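Local coordinates for putative decarboxylase involved in desferrioxamine biosynthesis (Erwinia amylovora, PDB 5O5C), which probably catalyses the pyridoxal 5'-phosphate-dependent decarboxylation of lysine to cadaverine, feeding the biosynthesis of the siderophore desferrioxamine, at residues 112-118 with 332-336; 151-156 with 305-309; 300-304 with 329-333. All blocks are in the same frame, centred on the assembly; numbering follows the deposited sequence.

Interaction 1. Residues 112-118 with 332-336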
loop_
_atom_site.group_PDB
_atom_site.type_symbol
_atom_site.label_atom_id
_atom_site.label_comp_id
_atom_site.label_asym_id
_atom_site.label_seq_id
_atom_site.Cartn_x
_atom_site.Cartn_y
_atom_site.Cartn_z
ATOM N N CYS B 112 0.000 3.762 17.051
ATOM C CA CYS B 112 -0.027 2.844 18.151
ATOM C C CYS B 112 1.358 2.229 18.463
ATOM O O CYS B 112 2.148 1.964 17.582
ATOM C CB CYS B 112 -1.093 1.774 17.889
ATOM S SG CYS B 112 -0.884 0.867 16.328
ATOM N N PRO B 113 1.620 1.916 19.736
ATOM C CA PRO B 113 2.680 0.914 19.905
ATOM C C PRO B 113 2.316 -0.399 19.239
ATOM O O PRO B 113 1.117 -0.760 19.086
ATOM C CB PRO B 113 2.795 0.710 21.422
ATOM C CG PRO B 113 1.782 1.602 22.051
ATOM C CD PRO B 113 0.916 2.219 20.978
ATOM N N VAL B 114 3.338 -1.136 18.900
ATOM C CA VAL B 114 3.151 -2.358 18.181
ATOM C C VAL B 114 3.361 -3.488 19.181
ATOM O O VAL B 114 4.027 -3.269 20.202
ATOM C CB VAL B 114 4.096 -2.457 16.967
ATOM C CG1 VAL B 114 5.540 -2.033 17.309
ATOM C CG2 VAL B 114 4.090 -3.864 16.439
ATOM N N VAL B 115 2.719 -4.641 18.896
ATOM C CA VAL B 115 2.923 -5.916 19.614
ATOM C C VAL B 115 3.847 -6.898 18.891
ATOM O O VAL B 115 3.897 -6.944 17.616
ATOM C CB VAL B 115 1.565 -6.652 19.959
ATOM C CG1 VAL B 115 0.668 -5.755 20.795
ATOM C CG2 VAL B 115 0.807 -7.116 18.727
ATOM N N LEU B 116 4.523 -7.700 19.724
ATOM C CA LEU B 116 5.542 -8.689 19.319
ATOM C C LEU B 116 5.136 -9.628 18.195
ATOM O O LEU B 116 5.929 -9.798 17.246
ATOM C CB LEU B 116 6.074 -9.473 20.513
ATOM C CG LEU B 116 6.987 -8.680 21.472
ATOM C CD1 LEU B 116 7.175 -9.458 22.777
ATOM C CD2 LEU B 116 8.299 -8.239 20.812
ATOM N N PRO B 117 3.907 -10.204 18.233
ATOM C CA PRO B 117 3.539 -11.047 17.090
ATOM C C PRO B 117 3.428 -10.353 15.739
ATOM O O PRO B 117 3.427 -11.032 14.710
ATOM C CB PRO B 117 2.200 -11.649 17.506
ATOM C CG PRO B 117 2.169 -11.548 18.976
ATOM C CD PRO B 117 2.878 -10.271 19.278
ATOM N N SER B 118 3.360 -9.021 15.743
ATOM C CA SER B 118 3.397 -8.246 14.525
ATOM C C SER B 118 4.800 -8.219 13.930
ATOM O O SER B 118 4.969 -8.381 12.685
ATOM C CB SER B 118 2.945 -6.837 14.808
ATOM O OG SER B 118 2.364 -6.243 13.695
ATOM N N PHE B 332 -5.263 -1.990 16.492
ATOM C CA PHE B 332 -4.856 -3.352 16.831
ATOM C C PHE B 332 -3.362 -3.555 17.023
ATOM O O PHE B 332 -2.903 -4.690 16.980
ATOM C CB PHE B 332 -5.372 -4.329 15.786
ATOM C CG PHE B 332 -6.852 -4.492 15.802
ATOM C CD1 PHE B 332 -7.695 -3.497 15.294
ATOM C CD2 PHE B 332 -7.417 -5.643 16.297
ATOM C CE1 PHE B 332 -9.051 -3.663 15.322
ATOM C CE2 PHE B 332 -8.760 -5.810 16.302
ATOM C CZ PHE B 332 -9.585 -4.802 15.856
ATOM N N PHE B 333 -2.595 -2.487 17.291
ATOM C CA PHE B 333 -1.111 -2.629 17.600
ATOM C C PHE B 333 -0.301 -3.432 16.548
ATOM O O PHE B 333 0.680 -4.156 16.872
ATOM C CB PHE B 333 -0.951 -3.216 18.996
ATOM C CG PHE B 333 -1.871 -2.592 19.999
ATOM C CD1 PHE B 333 -1.574 -1.391 20.569
ATOM C CD2 PHE B 333 -3.087 -3.182 20.303
ATOM C CE1 PHE B 333 -2.451 -0.760 21.421
ATOM C CE2 PHE B 333 -3.966 -2.567 21.169
ATOM C CZ PHE B 333 -3.644 -1.348 21.726
ATOM N N GLN B 334 -0.727 -3.311 15.294
ATOM C CA GLN B 334 -0.045 -3.919 14.151
ATOM C C GLN B 334 0.745 -2.903 13.390
ATOM O O GLN B 334 0.314 -1.785 13.238
ATOM C CB GLN B 334 -1.042 -4.491 13.196
ATOM C CG GLN B 334 -1.821 -5.588 13.754
ATOM C CD GLN B 334 -1.034 -6.651 14.522
ATOM O OE1 GLN B 334 -0.166 -7.377 13.980
ATOM N NE2 GLN B 334 -1.337 -6.745 15.801
ATOM N N THR B 335 1.899 -3.302 12.899
ATOM C CA THR B 335 2.770 -2.412 12.132
ATOM C C THR B 335 2.044 -1.948 10.834
ATOM O O THR B 335 1.097 -2.573 10.379
ATOM C CB THR B 335 4.092 -3.091 11.693
ATOM O OG1 THR B 335 3.818 -4.066 10.670
ATOM C CG2 THR B 335 4.796 -3.756 12.826
ATOM N N VAL B 336 2.458 -0.803 10.317
ATOM C CA VAL B 336 1.998 -0.310 9.019
ATOM C C VAL B 336 2.661 -1.155 7.936
ATOM O O VAL B 336 3.893 -1.361 8.034
ATOM C CB VAL B 336 2.407 1.140 8.809
ATOM C CG1 VAL B 336 1.828 1.668 7.489
ATOM C CG2 VAL B 336 1.962 2.005 9.977
#
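Val115 N meets Phe333 O at 2.9 Å, with an N-H...O angle of 165° and the donor in the carbonyl plane on a lone pair. The same oxygen also receives a CA-H contact from Val114 CA at 3.3 Å. The second group of hydrogen bonds centres on Ser118 OG, which accepts from Thr335 N at 3.1 Å and donates to Gln334 OE1 at 2.8 Å. The latter bond comes in from above the amide, 63° out of the carbonyl plane. Gln334 can turn back to offer this oxygen because its chain bends at chi2 (-46°). Its NE2 then reaches Phe332 O at 2.8 Å and bonds to Thr391 OG1 of helix 385-394 as well, so both ends of the amide are engaged and its flip is settled.

In this fold type I enzyme, residues 332-336 link the helix carrying the predicted cofactor lysine, Lys330, to strand 339-343. Phe333 takes a left-handed helical backbone just after that helix, and its carbonyl faces the approach to helix 116-128.

Apolar and weakly polar contacts surround these bonds. Pro113 O lies in the plane of the Phe333 ring, 3.1 Å from CD1 at its edge. Val115 CG1 packs 3.5 Å from Phe333 CB, while Cys112 SG rests against the Phe333 backbone. Farther along, methyl meets methyl as Val114 CG2 approaches Thr335 CG2 to 3.7 Å. Thr335 OG1 looks elsewhere, to Lys387 NZ, and Val115 packs on Phe27 of the second subunit.

Interaction 2. Residues 151-156 with 305-309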
loop_
_atom_site.group_PDB
_atom_site.type_symbol
_atom_site.label_atom_id
_atom_site.label_comp_id
_atom_site.label_asym_id
_atom_site.label_seq_id
_atom_site.Cartn_x
_atom_site.Cartn_y
_atom_site.Cartn_z
ATOM N N TRP B 151 -12.881 -13.835 10.170
ATOM C CA TRP B 151 -12.903 -13.528 11.610
ATOM C C TRP B 151 -13.308 -12.070 11.899
ATOM O O TRP B 151 -14.075 -11.795 12.833
ATOM C CB TRP B 151 -11.545 -13.826 12.250
ATOM C CG TRP B 151 -11.425 -13.418 13.716
ATOM C CD1 TRP B 151 -11.776 -14.182 14.788
ATOM C CD2 TRP B 151 -10.887 -12.186 14.258
ATOM N NE1 TRP B 151 -11.531 -13.501 15.955
ATOM C CE2 TRP B 151 -10.968 -12.285 15.672
ATOM C CE3 TRP B 151 -10.381 -11.008 13.694
ATOM C CZ2 TRP B 151 -10.561 -11.250 16.542
ATOM C CZ3 TRP B 151 -9.966 -9.959 14.567
ATOM C CH2 TRP B 151 -10.060 -10.106 15.982
ATOM N N THR B 152 -12.775 -11.132 11.126
ATOM C CA THR B 152 -13.169 -9.725 11.298
ATOM C C THR B 152 -14.646 -9.545 11.001
ATOM O O THR B 152 -15.393 -8.923 11.751
ATOM C CB THR B 152 -12.298 -8.779 10.450
ATOM O OG1 THR B 152 -10.941 -8.989 10.809
ATOM C CG2 THR B 152 -12.633 -7.398 10.771
ATOM N N LEU B 153 -15.089 -10.105 9.914
ATOM C CA LEU B 153 -16.488 -9.956 9.543
ATOM C C LEU B 153 -17.458 -10.542 10.615
ATOM O O LEU B 153 -18.559 -10.006 10.839
ATOM C CB LEU B 153 -16.759 -10.636 8.238
ATOM C CG LEU B 153 -16.248 -9.966 6.973
ATOM C CD1 LEU B 153 -16.302 -11.043 5.938
ATOM C CD2 LEU B 153 -17.089 -8.770 6.545
ATOM N N SER B 154 -17.033 -11.629 11.246
ATOM C CA SER B 154 -17.738 -12.178 12.404
ATOM C C SER B 154 -17.894 -11.200 13.552
ATOM O O SER B 154 -18.912 -11.222 14.255
ATOM C CB SER B 154 -17.039 -13.425 12.905
ATOM O OG SER B 154 -17.797 -14.040 13.910
ATOM N N ARG B 155 -16.910 -10.328 13.741
ATOM C CA ARG B 155 -16.938 -9.386 14.843
ATOM C C ARG B 155 -17.744 -8.174 14.492
ATOM O O ARG B 155 -18.352 -7.575 15.383
ATOM C CB ARG B 155 -15.532 -8.980 15.181
ATOM C CG ARG B 155 -14.684 -10.157 15.615
ATOM C CD ARG B 155 -14.741 -10.196 17.065
ATOM N NE ARG B 155 -14.047 -11.295 17.686
ATOM C CZ ARG B 155 -13.603 -11.244 18.934
ATOM N NH1 ARG B 155 -13.734 -10.137 19.657
ATOM N NH2 ARG B 155 -13.072 -12.314 19.476
ATOM N N ILE B 156 -17.743 -7.791 13.209
ATOM C CA ILE B 156 -18.576 -6.672 12.759
ATOM C C ILE B 156 -20.050 -7.060 12.807
ATOM O O ILE B 156 -20.915 -6.209 13.101
ATOM C CB ILE B 156 -18.229 -6.242 11.332
ATOM C CG1 ILE B 156 -16.901 -5.512 11.295
ATOM C CG2 ILE B 156 -19.293 -5.345 10.703
ATOM C CD1 ILE B 156 -16.252 -5.554 9.909
ATOM N N LEU B 305 -12.892 -1.387 19.092
ATOM C CA LEU B 305 -13.996 -1.808 19.947
ATOM C C LEU B 305 -14.556 -3.183 19.573
ATOM O O LEU B 305 -15.285 -3.786 20.382
ATOM C CB LEU B 305 -15.093 -0.752 19.942
ATOM C CG LEU B 305 -14.756 0.628 20.470
ATOM C CD1 LEU B 305 -15.911 1.582 20.220
ATOM C CD2 LEU B 305 -14.405 0.551 21.945
ATOM N N LEU B 306 -14.192 -3.696 18.381
ATOM C CA LEU B 306 -14.586 -5.031 17.949
ATOM C C LEU B 306 -14.001 -6.122 18.800
ATOM O O LEU B 306 -14.500 -7.265 18.773
ATOM C CB LEU B 306 -14.195 -5.294 16.483
ATOM C CG LEU B 306 -14.827 -4.431 15.416
ATOM C CD1 LEU B 306 -14.227 -4.813 14.077
ATOM C CD2 LEU B 306 -16.343 -4.570 15.395
ATOM N N VAL B 307 -12.942 -5.796 19.542
ATOM C CA VAL B 307 -12.311 -6.731 20.501
ATOM C C VAL B 307 -12.518 -6.414 21.992
ATOM O O VAL B 307 -11.941 -7.099 22.828
ATOM C CB VAL B 307 -10.799 -6.920 20.237
ATOM C CG1 VAL B 307 -10.583 -7.713 18.964
ATOM C CG2 VAL B 307 -10.031 -5.620 20.183
ATOM N N SER B 308 -13.370 -5.447 22.330
ATOM C CA SER B 308 -13.593 -5.074 23.734
ATOM C C SER B 308 -14.774 -5.857 24.309
ATOM O O SER B 308 -15.885 -5.835 23.747
ATOM C CB SER B 308 -13.827 -3.571 23.861
ATOM O OG SER B 308 -14.030 -3.172 25.208
ATOM N N GLU B 309 -14.488 -6.601 25.381
ATOM C CA GLU B 309 -15.480 -7.340 26.181
ATOM C C GLU B 309 -16.749 -6.548 26.474
ATOM O O GLU B 309 -17.844 -7.084 26.326
ATOM C CB GLU B 309 -14.857 -7.799 27.528
ATOM C CG GLU B 309 -14.301 -6.664 28.432
ATOM C CD GLU B 309 -14.032 -7.096 29.872
ATOM O OE1 GLU B 309 -13.419 -8.165 30.089
ATOM O OE2 GLU B 309 -14.420 -6.352 30.804
#
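Leu306 fits closely against the last turn of helix 140-156. Its CD2 comes to 3.6 Å from Arg155 O, and the other methyl, CD1, reaches Ile156 CG1 at 3.9 Å. Beside these methyls, Arg155 NH1 donates to the backbone oxygen of the same leucine, Leu306 O, at 3.1 Å. The oxygen sits only 8° out of the guanidinium plane, and the donor lies in the carbonyl plane on a lone pair. Arg155 gets there by bending at chi2 (-95°), which lays its CD beside that oxygen too. Trp151 CZ2 lies 3.5 Å above one face of the guanidinium, set toward its rim.

Packing is sparser beyond this: Trp151 offers only the CH2 corner of its ring edge to Val307 CG1, 3.9 Å away, and the two side chains cross at about a right angle. Thr152 CG2 barely reaches Leu306 CD1, at 4.5 Å. The partly exposed member is Arg155, whose NH2 makes a salt bridge to Asp77 of the second subunit, a carboxylate that also takes the Trp151 NE1 hydrogen bond. With Arg312 close to NH1, Asp77 probably offsets the crowding of like charge, so this apolar and polar join between helix and 3-10 turn is also tied to the dimer interface.

Interaction 3. Residues 300-304 with 329-333. With PLP (pyridoxal-5'-phosphate), chain H.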
loop_
_atom_site.group_PDB
_atom_site.type_symbol
_atom_site.label_atom_id
_atom_site.label_comp_id
_atom_site.label_asym_id
_atom_site.label_seq_id
_atom_site.Cartn_x
_atom_site.Cartn_y
_atom_site.Cartn_z
ATOM N N ALA B 300 -11.840 3.360 11.012
ATOM C CA ALA B 300 -10.430 3.146 10.906
ATOM C C ALA B 300 -9.825 3.149 12.299
ATOM O O ALA B 300 -8.960 2.314 12.637
ATOM C CB ALA B 300 -9.799 4.212 10.005
ATOM N N TYR B 301 -10.320 4.063 13.116
ATOM C CA TYR B 301 -9.911 4.200 14.496
ATOM C C TYR B 301 -10.803 3.335 15.365
ATOM O O TYR B 301 -10.324 2.567 16.210
ATOM C CB TYR B 301 -9.991 5.687 14.852
ATOM C CG TYR B 301 -9.714 6.138 16.274
ATOM C CD1 TYR B 301 -8.991 5.370 17.192
ATOM C CD2 TYR B 301 -10.139 7.395 16.672
ATOM C CE1 TYR B 301 -8.740 5.851 18.473
ATOM C CE2 TYR B 301 -9.938 7.871 17.951
ATOM C CZ TYR B 301 -9.240 7.112 18.841
ATOM O OH TYR B 301 -9.060 7.656 20.087
ATOM N N GLY B 302 -12.100 3.454 15.156
ATOM C CA GLY B 302 -13.089 2.788 16.031
ATOM C C GLY B 302 -13.081 1.274 16.113
ATOM O O GLY B 302 -13.544 0.708 17.112
ATOM N N CYS B 303 -12.565 0.620 15.080
ATOM C CA CYS B 303 -12.537 -0.847 14.989
ATOM C C CYS B 303 -11.913 -1.544 16.224
ATOM O O CYS B 303 -12.251 -2.715 16.524
ATOM C CB CYS B 303 -11.777 -1.297 13.707
ATOM S SG CYS B 303 -10.123 -0.605 13.739
ATOM N N GLY B 304 -11.103 -0.824 16.998
ATOM C CA GLY B 304 -10.591 -1.371 18.266
ATOM C C GLY B 304 -11.684 -1.926 19.190
ATOM O O GLY B 304 -11.458 -2.830 19.931
ATOM N N HIS B 329 -3.559 -1.244 11.892
ATOM C CA HIS B 329 -2.384 -0.436 12.170
ATOM C C HIS B 329 -2.586 0.895 12.974
ATOM O O HIS B 329 -1.595 1.596 13.185
ATOM C CB HIS B 329 -1.554 -0.197 10.898
ATOM C CG HIS B 329 -2.172 0.727 9.900
ATOM N ND1 HIS B 329 -2.229 0.440 8.543
ATOM C CD2 HIS B 329 -2.732 1.952 10.046
ATOM C CE1 HIS B 329 -2.817 1.434 7.913
ATOM N NE2 HIS B 329 -3.115 2.366 8.792
ATOM N N LYS B 330 -3.838 1.258 13.315
ATOM C CA LYS B 330 -4.153 2.213 14.419
ATOM C C LYS B 330 -4.618 1.595 15.760
ATOM O O LYS B 330 -4.157 1.987 16.811
ATOM C CB LYS B 330 -5.247 3.159 13.971
ATOM C CG LYS B 330 -4.858 3.950 12.746
ATOM C CD LYS B 330 -5.947 4.884 12.292
ATOM C CE LYS B 330 -5.215 5.983 11.568
ATOM N NZ LYS B 330 -6.200 6.891 11.036
ATOM N N SER B 331 -5.567 0.674 15.727
ATOM C CA SER B 331 -6.197 0.210 16.935
ATOM C C SER B 331 -5.944 -1.215 17.328
ATOM O O SER B 331 -6.361 -1.584 18.405
ATOM C CB SER B 331 -7.711 0.478 16.885
ATOM O OG SER B 331 -7.934 1.814 16.489
ATOM N N PHE B 332 -5.263 -1.990 16.492
ATOM C CA PHE B 332 -4.856 -3.352 16.831
ATOM C C PHE B 332 -3.362 -3.555 17.023
ATOM O O PHE B 332 -2.903 -4.690 16.980
ATOM C CB PHE B 332 -5.372 -4.329 15.786
ATOM C CG PHE B 332 -6.852 -4.492 15.802
ATOM C CD1 PHE B 332 -7.695 -3.497 15.294
ATOM C CD2 PHE B 332 -7.417 -5.643 16.297
ATOM C CE1 PHE B 332 -9.051 -3.663 15.322
ATOM C CE2 PHE B 332 -8.760 -5.810 16.302
ATOM C CZ PHE B 332 -9.585 -4.802 15.856
ATOM N N PHE B 333 -2.595 -2.487 17.291
ATOM C CA PHE B 333 -1.111 -2.629 17.600
ATOM C C PHE B 333 -0.301 -3.432 16.548
ATOM O O PHE B 333 0.680 -4.156 16.872
ATOM C CB PHE B 333 -0.951 -3.216 18.996
ATOM C CG PHE B 333 -1.871 -2.592 19.999
ATOM C CD1 PHE B 333 -1.574 -1.391 20.569
ATOM C CD2 PHE B 333 -3.087 -3.182 20.303
ATOM C CE1 PHE B 333 -2.451 -0.760 21.421
ATOM C CE2 PHE B 333 -3.966 -2.567 21.169
ATOM C CZ PHE B 333 -3.644 -1.348 21.726
HETATM N N1 PLP H . -10.497 7.187 8.408
HETATM C C2 PLP H . -10.326 7.594 9.683
HETATM C C2A PLP H . -11.491 7.673 10.622
HETATM C C3 PLP H . -8.972 7.940 10.139
HETATM O O3 PLP H . -8.731 8.362 11.424
HETATM C C4 PLP H . -7.890 7.800 9.133
HETATM C C4A PLP H . -6.498 8.187 9.448
HETATM C C5 PLP H . -8.208 7.349 7.777
HETATM C C6 PLP H . -9.530 7.087 7.480
HETATM C C5A PLP H . -7.106 7.222 6.748
HETATM O O4P PLP H . -6.360 6.076 7.187
HETATM P P PLP H . -4.934 5.571 6.621
HETATM O O1P PLP H . -3.950 6.565 7.150
HETATM O O2P PLP H . -4.738 4.231 7.283
HETATM O O3P PLP H . -4.949 5.504 5.135
#
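Ser331 OG donates to Tyr301 O across 2.5 Å, a short bond whose donor lies in the carbonyl plane on a lone pair, at a C=O...O angle of 129°. OG stands beside the backbone N and anti to the carbonyl carbon (chi1 -49°), which turns it toward the 300-304 turn; it also lies at the edge of the Tyr301 ring, in its plane. Ser331 CB packs against Gly304 N at 3.6 Å. Cys303 SG meets the rim of the Phe332 ring, 3.6 Å from CE1 and 88° off the ring normal, an edge-on sulfur-aromatic contact.

The same two segments form part of the cofactor pocket. Ala300 CB lies over a face of the pyridine ring, 3.4 Å from PLP N1, while Ala300 N bonds to Asp298 OD1. His329 NE2 gives a 2.9 Å hydrogen bond to PLP O2P, which lies in the imidazole plane; His329 ND1 is in turn bonded to Cys338 N, and the two bonds fix the ring's rotation. The extended Lys330 places NZ 2.1 Å from PLP C4A, too close for a non-bonded pair. That is consistent with an aldimine link left unmodelled, as expected of the predicted cofactor lysine, but the spacing itself is doubtful.

Both segments follow neighbouring parallel strands of the central sheet, 294-299 and 323-327, and helix 397-420 packs on 329-333 through Phe404 against Ser331 and Leu400 against Phe332.

Overall arrangement
Along the chain the segments come in the order 112-118, 151-156, 300-304, 305-309, 329-333 and 332-336, so interaction 2 is nested within the loop closed by interaction 1, while interactions 2 and 3 cross. Centres lie about 10 Å apart for interactions 1 and 3, about 11 Å for 2 and 3, and about 17 Å for 1 and 2. Interaction 3 therefore sits between the others, at the cofactor, sharing Phe332 and Phe333 with interaction 1. Phe332 CE2 also touches Val307 CG1 of interaction 2 at 3.7 Å. All three belong to the large cofactor-binding domain around the seven-stranded sheet, and each reaches the second subunit, tying cofactor site to dimer.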